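Local coordinates for FAD-binding oxidoreductase (Gulosibacter chungangensis, PDB 7PBG), which oxidises 4-ethylphenol and related 4-alkylphenols, dehydrogenating the alkyl side chain to give products such as 4-vinylphenol, with covalently bound FAD as cofactor, at residues V69-A74 and I79-F84. Residues are numbered along the deposited sequence; the frame is centred on the assembly and turned at random.
With FAD (flavin-adenine dinucleotide), chain C.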
loop_
_atom_site.group_PDB
_atom_site.type_symbol
_atom_site.label_atom_id
_atom_site.label_comp_id
_atom_site.label_asym_id
_atom_site.label_seq_id
_atom_site.Cartn_x
_atom_site.Cartn_y
_atom_site.Cartn_z
ATOM N N VAL A 69 14.953 22.774 -12.905
ATOM C CA VAL A 69 15.255 24.198 -13.208
ATOM C C VAL A 69 13.939 24.937 -13.360
ATOM O O VAL A 69 13.862 26.084 -12.881
ATOM C CB VAL A 69 16.194 24.412 -14.415
ATOM C CG1 VAL A 69 15.669 23.861 -15.697
ATOM C CG2 VAL A 69 16.543 25.892 -14.604
ATOM N N ILE A 70 12.921 24.335 -13.979
ATOM C CA ILE A 70 11.570 24.985 -14.089
ATOM C C ILE A 70 10.997 25.251 -12.687
ATOM O O ILE A 70 10.439 26.350 -12.417
ATOM C CB ILE A 70 10.607 24.133 -14.933
ATOM C CG1 ILE A 70 11.039 24.106 -16.406
ATOM C CG2 ILE A 70 9.156 24.574 -14.782
ATOM C CD1 ILE A 70 10.548 22.873 -17.151
ATOM N N VAL A 71 11.113 24.282 -11.796
ATOM C CA VAL A 71 10.557 24.431 -10.421
ATOM C C VAL A 71 11.290 25.569 -9.684
ATOM O O VAL A 71 10.630 26.330 -8.940
ATOM C CB VAL A 71 10.666 23.094 -9.683
ATOM C CG1 VAL A 71 10.386 23.300 -8.200
ATOM C CG2 VAL A 71 9.689 22.086 -10.269
ATOM N N ARG A 72 12.609 25.652 -9.843
ATOM C CA ARG A 72 13.420 26.690 -9.160
ATOM C C ARG A 72 12.956 28.054 -9.650
ATOM O O ARG A 72 12.743 28.944 -8.807
ATOM C CB ARG A 72 14.907 26.479 -9.399
ATOM C CG ARG A 72 15.445 25.266 -8.659
ATOM C CD ARG A 72 16.844 24.941 -9.128
ATOM N NE ARG A 72 17.274 23.674 -8.563
ATOM C CZ ARG A 72 18.011 22.769 -9.193
ATOM N NH1 ARG A 72 18.371 22.935 -10.453
ATOM N NH2 ARG A 72 18.335 21.660 -8.561
ATOM N N ILE A 73 12.850 28.208 -10.968
ATOM C CA ILE A 73 12.372 29.479 -11.580
ATOM C C ILE A 73 10.975 29.774 -11.037
ATOM O O ILE A 73 10.678 30.943 -10.725
ATOM C CB ILE A 73 12.425 29.434 -13.117
ATOM C CG1 ILE A 73 13.869 29.360 -13.605
ATOM C CG2 ILE A 73 11.686 30.621 -13.722
ATOM C CD1 ILE A 73 14.013 28.854 -15.019
ATOM N N ALA A 74 10.079 28.795 -11.005
ATOM C CA ALA A 74 8.696 29.009 -10.517
ATOM C C ALA A 74 8.702 29.549 -9.089
ATOM O O ALA A 74 7.925 30.460 -8.775
ATOM C CB ALA A 74 7.889 27.728 -10.623
ATOM N N ILE A 79 5.167 31.608 -9.367
ATOM C CA ILE A 79 4.266 31.161 -10.454
ATOM C C ILE A 79 3.837 29.731 -10.187
ATOM O O ILE A 79 4.711 28.875 -10.056
ATOM C CB ILE A 79 4.947 31.351 -11.817
ATOM C CG1 ILE A 79 5.071 32.855 -12.133
ATOM C CG2 ILE A 79 4.191 30.568 -12.870
ATOM C CD1 ILE A 79 5.863 33.142 -13.376
ATOM N N PRO A 80 2.514 29.477 -10.042
ATOM C CA PRO A 80 2.000 28.120 -9.859
ATOM C C PRO A 80 2.203 27.241 -11.097
ATOM O O PRO A 80 2.184 27.733 -12.258
ATOM C CB PRO A 80 0.535 28.323 -9.493
ATOM C CG PRO A 80 0.169 29.634 -10.133
ATOM C CD PRO A 80 1.425 30.476 -10.066
ATOM N N LEU A 81 2.484 25.957 -10.818
ATOM C CA LEU A 81 2.773 24.922 -11.839
ATOM C C LEU A 81 1.719 23.823 -11.689
ATOM O O LEU A 81 1.306 23.505 -10.558
ATOM C CB LEU A 81 4.162 24.310 -11.598
ATOM C CG LEU A 81 5.371 25.236 -11.672
ATOM C CD1 LEU A 81 6.648 24.454 -11.411
ATOM C CD2 LEU A 81 5.429 25.939 -13.029
ATOM N N HIS A 82 1.361 23.201 -12.793
ATOM C CA HIS A 82 0.564 21.942 -12.796
ATOM C C HIS A 82 1.301 21.018 -13.719
ATOM O O HIS A 82 1.441 21.350 -14.945
ATOM C CB HIS A 82 -0.895 22.181 -13.193
ATOM C CG HIS A 82 -1.679 20.918 -13.352
ATOM N ND1 HIS A 82 -1.581 19.864 -12.417
ATOM C CD2 HIS A 82 -2.577 20.548 -14.290
ATOM C CE1 HIS A 82 -2.408 18.914 -12.783
ATOM N NE2 HIS A 82 -3.023 19.297 -13.966
ATOM N N ALA A 83 1.824 19.940 -13.148
ATOM C CA ALA A 83 2.589 18.918 -13.867
ATOM C C ALA A 83 1.713 17.672 -14.040
ATOM O O ALA A 83 1.016 17.234 -13.097
ATOM C CB ALA A 83 3.829 18.606 -13.094
ATOM N N PHE A 84 1.793 17.079 -15.204
ATOM C CA PHE A 84 1.039 15.844 -15.490
ATOM C C PHE A 84 1.833 15.071 -16.513
ATOM O O PHE A 84 2.760 15.596 -17.134
ATOM C CB PHE A 84 -0.372 16.184 -15.994
ATOM C CG PHE A 84 -0.450 17.242 -17.063
ATOM C CD1 PHE A 84 -0.227 16.960 -18.413
ATOM C CD2 PHE A 84 -0.674 18.558 -16.706
ATOM C CE1 PHE A 84 -0.262 17.969 -19.362
ATOM C CE2 PHE A 84 -0.697 19.560 -17.662
ATOM C CZ PHE A 84 -0.502 19.268 -18.984
HETATM P PA FAD C . -2.565 12.542 -16.191
HETATM O O1A FAD C . -3.629 13.472 -16.676
HETATM O O2A FAD C . -1.187 12.643 -16.797
HETATM O O5B FAD C . -2.421 12.741 -14.641
HETATM C C5B FAD C . -3.553 12.839 -13.788
HETATM C C4B FAD C . -3.155 13.672 -12.595
HETATM O O4B FAD C . -2.116 13.002 -11.823
HETATM C C3B FAD C . -2.552 15.052 -12.906
HETATM O O3B FAD C . -3.569 16.019 -13.155
HETATM C C2B FAD C . -1.667 15.309 -11.676
HETATM O O2B FAD C . -2.471 15.786 -10.613
HETATM C C1B FAD C . -1.115 13.914 -11.403
HETATM N N9A FAD C . 0.104 13.602 -12.100
HETATM C C8A FAD C . 0.207 12.880 -13.248
HETATM N N7A FAD C . 1.442 12.741 -13.632
HETATM C C5A FAD C . 2.186 13.459 -12.726
HETATM C C6A FAD C . 3.564 13.644 -12.580
HETATM N N6A FAD C . 4.463 13.173 -13.455
HETATM N N1A FAD C . 3.975 14.409 -11.543
HETATM C C2A FAD C . 3.048 14.881 -10.670
HETATM N N3A FAD C . 1.729 14.737 -10.692
HETATM C C4A FAD C . 1.360 14.005 -11.763
HETATM N N1 FAD C . -9.743 5.995 -15.006
HETATM C C2 FAD C . -9.356 4.885 -14.402
HETATM O O2 FAD C . -8.490 4.913 -13.490
HETATM N N3 FAD C . -9.804 3.678 -14.795
HETATM C C4 FAD C . -10.748 3.524 -15.770
HETATM O O4 FAD C . -11.071 2.379 -16.142
HETATM C C4X FAD C . -11.218 4.661 -16.399
HETATM N N5 FAD C . -12.133 4.514 -17.320
HETATM C C5X FAD C . -12.572 5.660 -17.936
HETATM C C6 FAD C . -13.535 5.527 -18.946
HETATM C C7 FAD C . -13.995 6.616 -19.661
HETATM C C7M FAD C . -15.024 6.416 -20.754
HETATM C C8 FAD C . -13.464 7.889 -19.362
HETATM C C8M FAD C . -13.932 9.101 -20.108
HETATM C C9 FAD C . -12.542 8.038 -18.346
HETATM C C9A FAD C . -12.056 6.936 -17.617
HETATM N N10 FAD C . -11.082 7.043 -16.628
HETATM C C10 FAD C . -10.621 5.900 -15.992
HETATM C "C1'" FAD C . -10.434 8.339 -16.298
HETATM C "C2'" FAD C . -9.178 8.624 -17.138
HETATM O "O2'" FAD C . -9.397 8.285 -18.549
HETATM C "C3'" FAD C . -7.915 7.843 -16.719
HETATM O "O3'" FAD C . -7.794 7.831 -15.318
HETATM C "C4'" FAD C . -6.596 8.347 -17.319
HETATM O "O4'" FAD C . -5.626 7.288 -17.332
HETATM C "C5'" FAD C . -6.064 9.527 -16.550
HETATM O "O5'" FAD C . -5.323 10.421 -17.391
HETATM P P FAD C . -3.743 10.280 -17.571
HETATM O O1P FAD C . -3.353 10.990 -18.833
HETATM O O2P FAD C . -3.433 8.822 -17.452
HETATM O O3P FAD C . -3.134 11.045 -16.305
#
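The carbonyl oxygen of A74 accepts a hydrogen bond from the backbone N of I79, with A74 O and I79 N 3.0 Å apart and an N-H...O angle of 156°. The donor sits somewhat off the carbonyl plane, and the bond ties the last turn of helix 64-77 to the chain as it turns back, a six-to-one bond consistent with a Schellman-type helix end. A74 also presents its methyl to the returning segment. A74 CB lies 3.4 Å from I79 O, a buried carbonyl for which the model offers no hydrogen-bond partner, and 3.6 Å from L81 CD1. L81 points its side chain toward the helix with CG anti to its own carbonyl carbon (chi1 -61°), which puts the branch point and both methyls against A74 CB. CD1 is the farther-reaching branch: beyond the alanine it meets V71 CG2 at 4.0 Å and, more loosely, I70 CG2. The contact lies in the FAD-binding domain of the PCMH type, where helix 64-77 leads back into strand 81-84. Segment 69-74 and strand 81-84 run nearly antiparallel, their axes at 161° and 10.8 Å apart at closest approach. The strand pairs with strand 103-106 of a small mixed sheet, while the L81 backbone bonds to I513 and N515. L105 and I513 add to the apolar layer around L81. Past L81 the strand leaves the helix and enters the cofactor pocket. There the H82 ring turns its edge to the adenosine ribose of FAD, with H82 CE1 3.1 Å from FAD O3B, while F84 CD2 lies over one face of the imidazole and A83 O approaches the adenine at FAD C4A.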